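Local structure of outer membrane protein OMP121 (Bacteroides thetaiotaomicron, 5FQ8) at residues E426-G431 against S438-E443; E347-P352 against P368-N373; K586-W591 against D664-N669. The protein probably acts as a TonB-dependent receptor that takes up nutrients across the bacterial outer membrane through a plugged beta barrel. One frame throughout, in Å; residues are numbered along the deposited sequence.

In the fold
The modelled chain first forms the plug domain, then runs through the long antiparallel strands of the barrel. Contact 2 comes first, joining a coil segment to helix 368-374 and closing the loop through residues 353-367. Contact 1 follows, closing a shorter loop, residues 432-437, within the connection from helix 420-424 to strand 446-469. Contact 3 comes last and ties strand 582-596 to strand 661-680. The three lie in series, with neither nesting nor crossing. Contacts 1 and 2 are neighbours in the loop region, centres 16 Å apart, and both pack on helix 420-424; contact 3 lies on the opposite side of the chain's centre, about 65 and 59 Å from them, centre to centre.

Contact 1 of 3, residues E426-G431 against S438-E443; sequences EGTPNG and SPFSGE
S438 and F440 meet the backbone of N430 and G431 from a type I beta turn, S438 to S441, that also contains an ST turn; together they close a buried part of the barrel loop between helix 420-424 and strand 446-469.

Hydrogen bonding centres on the S438 hydroxyl. With OG anti to its own backbone nitrogen (chi1 168°), the side chain extends across to donate to the carbonyl of N430, S438 OG to N430 O 2.7 Å, lying in the carbonyl plane on a lone pair. S438 OG in turn accepts from F440 N at 3.2 Å in a nearly straight bond (170°), which makes the ST turn. One hydroxyl thus both braces the start of the turn and ties it to N430. The N430 side chain takes no part in this bond: its amide is held by N227 and by the carbonyl of Y359.

Packing adds to the grip. P439 lays CD and CG near N430 O, and that oxygen also sits over one face of the F440 ring. Ring atom F440 CE2 comes 3.4 Å from G431 N, approaching obliquely. The peptide before G431 is cis; the positive phi of this residue favours glycine, and a CB would in addition run into T428 O, within the same segment. F440 also packs against L420 and Y424 of helix 420-424.

The turn is closed by two donors on one carbonyl: S441 N at 3.1 Å and S441 OG at 2.8 Å reach S438 O from the same face of its plane.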
loop_
_atom_site.group_PDB
_atom_site.type_symbol
_atom_site.label_atom_id
_atom_site.label_comp_id
_atom_site.label_asym_id
_atom_site.label_seq_id
_atom_site.Cartn_x
_atom_site.Cartn_y
_atom_site.Cartn_z
ATOM N N GLU B 426 -13.048 -12.138 20.498
ATOM C CA GLU B 426 -14.208 -11.990 21.366
ATOM C C GLU B 426 -14.776 -13.343 21.762
ATOM O O GLU B 426 -15.141 -14.144 20.903
ATOM C CB GLU B 426 -15.275 -11.176 20.662
ATOM C CG GLU B 426 -16.570 -11.085 21.422
ATOM C CD GLU B 426 -17.717 -10.648 20.555
ATOM O OE1 GLU B 426 -17.494 -9.834 19.640
ATOM O OE2 GLU B 426 -18.841 -11.136 20.781
ATOM N N GLY B 427 -14.842 -13.602 23.059
ATOM C CA GLY B 427 -15.607 -14.721 23.555
ATOM C C GLY B 427 -14.852 -16.007 23.759
ATOM O O GLY B 427 -15.442 -16.980 24.230
ATOM N N THR B 428 -13.584 -16.046 23.432
ATOM C CA THR B 428 -12.794 -17.250 23.555
ATOM C C THR B 428 -11.729 -17.077 24.622
ATOM O O THR B 428 -11.377 -15.952 24.981
ATOM C CB THR B 428 -12.122 -17.575 22.227
ATOM O OG1 THR B 428 -11.223 -16.514 21.901
ATOM C CG2 THR B 428 -13.150 -17.715 21.149
ATOM N N PRO B 429 -11.197 -18.172 25.164
ATOM C CA PRO B 429 -10.151 -18.026 26.176
ATOM C C PRO B 429 -8.873 -17.419 25.645
ATOM O O PRO B 429 -8.139 -16.806 26.420
ATOM C CB PRO B 429 -9.934 -19.464 26.651
ATOM C CG PRO B 429 -11.180 -20.157 26.347
ATOM C CD PRO B 429 -11.661 -19.562 25.073
ATOM N N ASN B 430 -8.597 -17.526 24.362
ATOM C CA ASN B 430 -7.252 -17.273 23.895
ATOM C C ASN B 430 -6.807 -15.951 23.263
ATOM O O ASN B 430 -5.622 -15.812 23.059
ATOM C CB ASN B 430 -6.894 -18.347 22.876
ATOM C CG ASN B 430 -6.447 -19.642 23.517
ATOM O OD1 ASN B 430 -6.258 -19.739 24.726
ATOM N ND2 ASN B 430 -6.242 -20.648 22.689
ATOM N N GLY B 431 -7.641 -14.963 22.962
ATOM C CA GLY B 431 -9.007 -14.810 23.394
ATOM C C GLY B 431 -9.170 -13.561 24.243
ATOM O O GLY B 431 -8.200 -12.977 24.726
ATOM N N SER B 438 -3.157 -11.705 24.649
ATOM C CA SER B 438 -3.666 -12.695 23.715
ATOM C C SER B 438 -2.848 -12.678 22.441
ATOM O O SER B 438 -2.471 -11.609 21.971
ATOM C CB SER B 438 -5.114 -12.428 23.357
ATOM O OG SER B 438 -5.475 -13.235 22.249
ATOM N N PRO B 439 -2.579 -13.846 21.858
ATOM C CA PRO B 439 -1.817 -13.881 20.612
ATOM C C PRO B 439 -2.505 -13.179 19.477
ATOM O O PRO B 439 -1.880 -12.991 18.433
ATOM C CB PRO B 439 -1.677 -15.382 20.340
ATOM C CG PRO B 439 -2.731 -16.024 21.124
ATOM C CD PRO B 439 -2.843 -15.197 22.351
ATOM N N PHE B 440 -3.752 -12.760 19.651
ATOM C CA PHE B 440 -4.499 -12.066 18.612
ATOM C C PHE B 440 -4.395 -10.547 18.700
ATOM O O PHE B 440 -5.116 -9.861 17.977
ATOM C CB PHE B 440 -5.976 -12.457 18.663
ATOM C CG PHE B 440 -6.212 -13.925 18.757
ATOM C CD1 PHE B 440 -5.410 -14.816 18.090
ATOM C CD2 PHE B 440 -7.253 -14.410 19.520
ATOM C CE1 PHE B 440 -5.627 -16.149 18.186
ATOM C CE2 PHE B 440 -7.482 -15.745 19.613
ATOM C CZ PHE B 440 -6.666 -16.621 18.948
ATOM N N SER B 441 -3.542 -10.000 19.560
ATOM C CA SER B 441 -3.409 -8.553 19.636
ATOM C C SER B 441 -2.015 -8.065 19.315
ATOM O O SER B 441 -1.046 -8.537 19.890
ATOM C CB SER B 441 -3.793 -8.065 21.021
ATOM O OG SER B 441 -3.819 -9.148 21.925
ATOM N N GLY B 442 -1.901 -7.108 18.401
ATOM C CA GLY B 442 -3.018 -6.629 17.624
ATOM C C GLY B 442 -2.850 -7.219 16.248
ATOM O O GLY B 442 -2.335 -6.596 15.336
ATOM N N GLU B 443 -3.242 -8.470 16.121
ATOM C CA GLU B 443 -3.106 -9.181 14.862
ATOM C C GLU B 443 -4.383 -8.917 14.086
ATOM O O GLU B 443 -5.367 -9.644 14.187
ATOM C CB GLU B 443 -2.853 -10.663 15.109
ATOM C CG GLU B 443 -1.495 -10.975 15.682
ATOM C CD GLU B 443 -0.379 -10.782 14.693
ATOM O OE1 GLU B 443 -0.641 -10.929 13.493
ATOM O OE2 GLU B 443 0.751 -10.467 15.110
#

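Contact 2 of 3, residues E347-P352 against P368-N373; sequences EDQNDP and PYYILN
E347 lies flat over the ring of Y369, and this stack of a glutamate side chain on an aromatic face is the tight half of a contact between a coil segment and the start of helix 368-374. Both belong to the long connection between barrel strands 306-320 and 376-394. E347 CB stands above the ring centre, 3.5 Å from the Y369 centroid and only 4° off the normal, in a CH-pi contact. Farther out, E347 CG comes 3.5 Å from Y369 CD1, and the carboxylate carbon E347 CD reaches Y369 CE1 at 3.7 Å. The carboxylate stays stacked, its plane 12° from that of the ring. Chi1 of 180°, followed by an extended chain, carries the glutamate across the face in this way, the two side chains crossing at about a right angle. E347 thus covers the buried Y369 from the exposed side.

The other half is loose. Q349 points its CB at the helix but brings only OE1 to the edge of the Y370 ring, 4.3 Å from Y370 CD2. Q349 NE2 makes a weak bond to E347 O at 3.4 Å, within its own segment. D348 and N350, likewise exposed, make an Asx turn: N350 N meets D348 OD1 at 3.2 Å from above the carboxylate plane.

Y369 also takes F248 edge-to-face; its side chain lies about 6 Å from that of the calcium ligand T285 and about 10 Å from a bound calcium ion. Other side chains of the helix join it to its neighbours: Y370 packs on L420 and L423 of helix 420-424 and hydrogen-bonds through OH to Y424 OH, while I371 and L372 touch S333 and M330 of helix 330-335.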
loop_
_atom_site.group_PDB
_atom_site.type_symbol
_atom_site.label_atom_id
_atom_site.label_comp_id
_atom_site.label_asym_id
_atom_site.label_seq_id
_atom_site.Cartn_x
_atom_site.Cartn_y
_atom_site.Cartn_z
ATOM N N GLU B 347 -4.590 -31.125 13.909
ATOM C CA GLU B 347 -4.819 -30.689 12.534
ATOM C C GLU B 347 -6.293 -30.613 12.188
ATOM O O GLU B 347 -6.696 -29.775 11.378
ATOM C CB GLU B 347 -4.107 -31.645 11.577
ATOM C CG GLU B 347 -4.245 -31.346 10.093
ATOM C CD GLU B 347 -3.619 -32.420 9.222
ATOM O OE1 GLU B 347 -3.277 -33.487 9.769
ATOM O OE2 GLU B 347 -3.460 -32.203 7.999
ATOM N N ASP B 348 -7.107 -31.475 12.783
ATOM C CA ASP B 348 -8.547 -31.498 12.553
ATOM C C ASP B 348 -9.185 -30.227 13.094
ATOM O O ASP B 348 -9.296 -30.054 14.309
ATOM C CB ASP B 348 -9.139 -32.739 13.222
ATOM C CG ASP B 348 -10.608 -32.898 12.966
ATOM O OD1 ASP B 348 -11.111 -32.293 12.008
ATOM O OD2 ASP B 348 -11.254 -33.647 13.731
ATOM N N GLN B 349 -9.601 -29.329 12.207
ATOM C CA GLN B 349 -10.246 -28.102 12.654
ATOM C C GLN B 349 -11.712 -28.289 13.003
ATOM O O GLN B 349 -12.312 -27.371 13.549
ATOM C CB GLN B 349 -10.121 -27.027 11.591
ATOM C CG GLN B 349 -8.715 -26.700 11.238
ATOM C CD GLN B 349 -7.974 -26.081 12.383
ATOM O OE1 GLN B 349 -8.363 -25.043 12.889
ATOM N NE2 GLN B 349 -6.907 -26.719 12.810
ATOM N N ASN B 350 -12.311 -29.432 12.687
ATOM C CA ASN B 350 -13.669 -29.668 13.147
ATOM C C ASN B 350 -13.708 -30.124 14.584
ATOM O O ASN B 350 -14.792 -30.366 15.113
ATOM C CB ASN B 350 -14.357 -30.693 12.267
ATOM C CG ASN B 350 -14.782 -30.111 10.966
ATOM O OD1 ASN B 350 -13.964 -29.890 10.083
ATOM N ND2 ASN B 350 -16.068 -29.831 10.836
ATOM N N ASP B 351 -12.551 -30.258 15.205
ATOM C CA ASP B 351 -12.415 -30.455 16.638
ATOM C C ASP B 351 -12.304 -29.078 17.287
ATOM O O ASP B 351 -11.265 -28.413 17.167
ATOM C CB ASP B 351 -11.199 -31.324 16.937
ATOM C CG ASP B 351 -11.090 -31.701 18.386
ATOM O OD1 ASP B 351 -12.032 -31.454 19.158
ATOM O OD2 ASP B 351 -10.050 -32.264 18.747
ATOM N N PRO B 352 -13.346 -28.613 17.964
ATOM C CA PRO B 352 -13.325 -27.250 18.500
ATOM C C PRO B 352 -12.072 -26.924 19.260
ATOM O O PRO B 352 -11.548 -25.816 19.123
ATOM C CB PRO B 352 -14.557 -27.227 19.415
ATOM C CG PRO B 352 -14.889 -28.653 19.669
ATOM C CD PRO B 352 -14.522 -29.356 18.420
ATOM N N PRO B 368 -0.080 -24.922 14.572
ATOM C CA PRO B 368 0.784 -24.884 13.388
ATOM C C PRO B 368 0.056 -25.189 12.112
ATOM O O PRO B 368 0.432 -24.679 11.054
ATOM C CB PRO B 368 1.832 -25.961 13.687
ATOM C CG PRO B 368 1.747 -26.208 15.141
ATOM C CD PRO B 368 0.320 -25.991 15.495
ATOM N N TYR B 369 -0.974 -26.017 12.168
ATOM C CA TYR B 369 -1.705 -26.314 10.951
ATOM C C TYR B 369 -2.574 -25.146 10.526
ATOM O O TYR B 369 -2.857 -24.997 9.336
ATOM C CB TYR B 369 -2.550 -27.562 11.142
ATOM C CG TYR B 369 -1.757 -28.827 11.388
ATOM C CD1 TYR B 369 -1.261 -29.568 10.334
ATOM C CD2 TYR B 369 -1.529 -29.284 12.671
ATOM C CE1 TYR B 369 -0.562 -30.718 10.550
ATOM C CE2 TYR B 369 -0.831 -30.433 12.897
ATOM C CZ TYR B 369 -0.349 -31.152 11.832
ATOM O OH TYR B 369 0.351 -32.312 12.063
ATOM N N TYR B 370 -3.011 -24.312 11.473
ATOM C CA TYR B 370 -3.687 -23.080 11.096
ATOM C C TYR B 370 -2.735 -22.156 10.358
ATOM O O TYR B 370 -3.068 -21.633 9.295
ATOM C CB TYR B 370 -4.275 -22.378 12.328
ATOM C CG TYR B 370 -5.110 -21.175 11.948
ATOM C CD1 TYR B 370 -4.518 -19.948 11.682
ATOM C CD2 TYR B 370 -6.484 -21.279 11.815
ATOM C CE1 TYR B 370 -5.265 -18.868 11.302
ATOM C CE2 TYR B 370 -7.242 -20.193 11.437
ATOM C CZ TYR B 370 -6.625 -18.996 11.184
ATOM O OH TYR B 370 -7.374 -17.923 10.802
ATOM N N ILE B 371 -1.542 -21.944 10.905
ATOM C CA ILE B 371 -0.618 -20.987 10.305
ATOM C C ILE B 371 -0.273 -21.392 8.880
ATOM O O ILE B 371 -0.199 -20.545 7.984
ATOM C CB ILE B 371 0.646 -20.841 11.169
ATOM C CG1 ILE B 371 0.271 -20.439 12.588
ATOM C CG2 ILE B 371 1.557 -19.818 10.577
ATOM C CD1 ILE B 371 1.444 -20.364 13.529
ATOM N N LEU B 372 -0.068 -22.692 8.645
ATOM C CA LEU B 372 0.301 -23.169 7.313
ATOM C C LEU B 372 -0.868 -23.113 6.344
ATOM O O LEU B 372 -0.681 -22.843 5.153
ATOM C CB LEU B 372 0.833 -24.597 7.393
ATOM C CG LEU B 372 2.193 -24.872 8.014
ATOM C CD1 LEU B 372 2.225 -26.301 8.409
ATOM C CD2 LEU B 372 3.279 -24.580 7.032
ATOM N N ASN B 373 -2.072 -23.348 6.836
ATOM C CA ASN B 373 -3.264 -23.337 6.010
ATOM C C ASN B 373 -3.851 -21.950 5.776
ATOM O O ASN B 373 -4.707 -21.815 4.906
ATOM C CB ASN B 373 -4.325 -24.219 6.647
ATOM C CG ASN B 373 -4.266 -25.627 6.149
ATOM O OD1 ASN B 373 -4.130 -25.864 4.958
ATOM N ND2 ASN B 373 -4.361 -26.581 7.060
#

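Contact 3 of 3, residues K586-W591 against D664-N669; sequences KIRASW and DVSYYN
R588 and D664 form a salt bridge between two barrel strands that are not direct neighbours. Strand 582-596 and strand 661-680 both pair antiparallel with strand 643-656, which lies between them, so the two segments run nearly parallel, their axes 16° apart and 8.9 Å from each other at closest approach. This is the next-but-one relation of an up-and-down beta barrel, here the transmembrane barrel of a TonB-dependent receptor. Contacts of S666 with A43 and of Y668 with R89, together with K586 NZ bonded to K38 O, place these alternate side chains on the inner wall, toward the plug.

The arginine spans the intervening strand. Its backbone pairs with that of G651, which offers no side chain. R588 already points at the far strand from its CB, and the bend at chi3 sets the guanidinium beside D664 and S666. R588 NH2 meets D664 OD1 at 2.5 Å at the edge of the guanidinium and near its plane, while D664 OD2 lies 3.3 Å from R588 NH2. In the model OD1 is the nearer carboxylate oxygen, and the two flat groups are turned 36° against each other. D664 CG, anti to the backbone nitrogen, swings the carboxylate toward the guanidinium.

A leucine here, in place of R588, would probably leave the D664 carboxylate without this charge partner and S666 without its weak donor. That second, weaker tie lies farther along the strand, again at the guanidinium edge: R588 NH1 donates to S666 OG over 3.5 Å, with an N-H...O angle of 149°.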
loop_
_atom_site.group_PDB
_atom_site.type_symbol
_atom_site.label_atom_id
_atom_site.label_comp_id
_atom_site.label_asym_id
_atom_site.label_seq_id
_atom_site.Cartn_x
_atom_site.Cartn_y
_atom_site.Cartn_z
ATOM N N LYS B 586 53.864 -29.107 -12.946
ATOM C CA LYS B 586 53.680 -27.699 -13.285
ATOM C C LYS B 586 53.788 -26.877 -12.017
ATOM O O LYS B 586 53.178 -27.227 -11.006
ATOM C CB LYS B 586 52.312 -27.494 -13.938
ATOM C CG LYS B 586 51.841 -26.080 -14.074
ATOM C CD LYS B 586 50.335 -26.084 -14.249
ATOM C CE LYS B 586 49.769 -24.713 -14.570
ATOM N NZ LYS B 586 50.024 -24.327 -15.991
ATOM N N ILE B 587 54.557 -25.798 -12.059
ATOM C CA ILE B 587 54.688 -24.899 -10.918
ATOM C C ILE B 587 54.104 -23.543 -11.299
ATOM O O ILE B 587 54.232 -23.105 -12.447
ATOM C CB ILE B 587 56.154 -24.793 -10.446
ATOM C CG1 ILE B 587 56.231 -24.073 -9.106
ATOM C CG2 ILE B 587 56.998 -24.088 -11.451
ATOM C CD1 ILE B 587 57.627 -23.820 -8.633
ATOM N N ARG B 588 53.444 -22.893 -10.332
ATOM C CA ARG B 588 52.551 -21.760 -10.561
ATOM C C ARG B 588 52.895 -20.592 -9.651
ATOM O O ARG B 588 53.293 -20.785 -8.503
ATOM C CB ARG B 588 51.092 -22.137 -10.296
ATOM C CG ARG B 588 50.298 -22.468 -11.502
ATOM C CD ARG B 588 48.835 -22.524 -11.164
ATOM N NE ARG B 588 48.396 -23.821 -10.667
ATOM C CZ ARG B 588 48.190 -24.093 -9.391
ATOM N NH1 ARG B 588 48.392 -23.150 -8.495
ATOM N NH2 ARG B 588 47.782 -25.295 -9.017
ATOM N N ALA B 589 52.676 -19.375 -10.148
ATOM C CA ALA B 589 52.851 -18.192 -9.313
ATOM C C ALA B 589 52.076 -17.020 -9.897
ATOM O O ALA B 589 51.946 -16.895 -11.114
ATOM C CB ALA B 589 54.326 -17.830 -9.163
ATOM N N SER B 590 51.575 -16.157 -9.010
ATOM C CA SER B 590 50.797 -14.994 -9.416
ATOM C C SER B 590 50.946 -13.866 -8.410
ATOM O O SER B 590 51.018 -14.097 -7.204
ATOM C CB SER B 590 49.326 -15.328 -9.543
ATOM O OG SER B 590 48.781 -15.521 -8.260
ATOM N N TRP B 591 50.973 -12.643 -8.928
ATOM C CA TRP B 591 50.840 -11.421 -8.149
ATOM C C TRP B 591 50.030 -10.446 -8.977
ATOM O O TRP B 591 50.317 -10.270 -10.159
ATOM C CB TRP B 591 52.197 -10.801 -7.816
ATOM C CG TRP B 591 52.113 -9.506 -7.048
ATOM C CD1 TRP B 591 52.304 -9.344 -5.715
ATOM C CD2 TRP B 591 51.815 -8.195 -7.572
ATOM N NE1 TRP B 591 52.146 -8.027 -5.365
ATOM C CE2 TRP B 591 51.843 -7.299 -6.487
ATOM C CE3 TRP B 591 51.528 -7.693 -8.849
ATOM C CZ2 TRP B 591 51.593 -5.928 -6.639
ATOM C CZ3 TRP B 591 51.279 -6.328 -8.996
ATOM C CH2 TRP B 591 51.315 -5.467 -7.899
ATOM N N ASP B 664 47.259 -31.234 -6.257
ATOM C CA ASP B 664 47.323 -29.805 -6.533
ATOM C C ASP B 664 47.365 -29.087 -5.198
ATOM O O ASP B 664 46.568 -29.397 -4.313
ATOM C CB ASP B 664 46.120 -29.345 -7.369
ATOM C CG ASP B 664 46.242 -27.917 -7.835
ATOM O OD1 ASP B 664 46.878 -27.667 -8.868
ATOM O OD2 ASP B 664 45.689 -27.035 -7.171
ATOM N N VAL B 665 48.319 -28.169 -5.039
ATOM C CA VAL B 665 48.491 -27.402 -3.810
ATOM C C VAL B 665 48.646 -25.934 -4.157
ATOM O O VAL B 665 49.467 -25.579 -5.004
ATOM C CB VAL B 665 49.710 -27.863 -2.995
ATOM C CG1 VAL B 665 49.757 -27.126 -1.666
ATOM C CG2 VAL B 665 49.653 -29.330 -2.770
ATOM N N SER B 666 47.889 -25.086 -3.481
ATOM C CA SER B 666 47.987 -23.647 -3.656
ATOM C C SER B 666 48.174 -22.968 -2.309
ATOM O O SER B 666 47.613 -23.403 -1.302
ATOM C CB SER B 666 46.756 -23.111 -4.352
ATOM O OG SER B 666 46.607 -23.744 -5.603
ATOM N N TYR B 667 48.989 -21.918 -2.300
ATOM C CA TYR B 667 49.191 -21.063 -1.136
ATOM C C TYR B 667 48.922 -19.630 -1.555
ATOM O O TYR B 667 49.561 -19.129 -2.481
ATOM C CB TYR B 667 50.612 -21.183 -0.595
ATOM C CG TYR B 667 50.946 -22.510 0.034
ATOM C CD1 TYR B 667 50.691 -22.744 1.373
ATOM C CD2 TYR B 667 51.547 -23.525 -0.708
ATOM C CE1 TYR B 667 51.004 -23.947 1.952
ATOM C CE2 TYR B 667 51.866 -24.736 -0.134
ATOM C CZ TYR B 667 51.588 -24.939 1.195
ATOM O OH TYR B 667 51.893 -26.136 1.781
ATOM N N TYR B 668 47.997 -18.970 -0.871
ATOM C CA TYR B 668 47.524 -17.654 -1.276
ATOM C C TYR B 668 47.562 -16.673 -0.119
ATOM O O TYR B 668 47.415 -17.041 1.046
ATOM C CB TYR B 668 46.115 -17.713 -1.814
ATOM C CG TYR B 668 45.128 -18.271 -0.835
ATOM C CD1 TYR B 668 44.488 -17.459 0.083
ATOM C CD2 TYR B 668 44.815 -19.607 -0.848
ATOM C CE1 TYR B 668 43.583 -17.972 0.965
ATOM C CE2 TYR B 668 43.916 -20.127 0.027
ATOM C CZ TYR B 668 43.308 -19.311 0.930
ATOM O OH TYR B 668 42.409 -19.863 1.786
ATOM N N ASN B 669 47.719 -15.405 -0.468
ATOM C CA ASN B 669 47.766 -14.320 0.503
ATOM C C ASN B 669 46.997 -13.147 -0.092
ATOM O O ASN B 669 47.495 -12.479 -0.999
ATOM C CB ASN B 669 49.211 -13.954 0.822
ATOM C CG ASN B 669 49.329 -12.715 1.666
ATOM O OD1 ASN B 669 49.259 -12.779 2.880
ATOM N ND2 ASN B 669 49.527 -11.576 1.022
#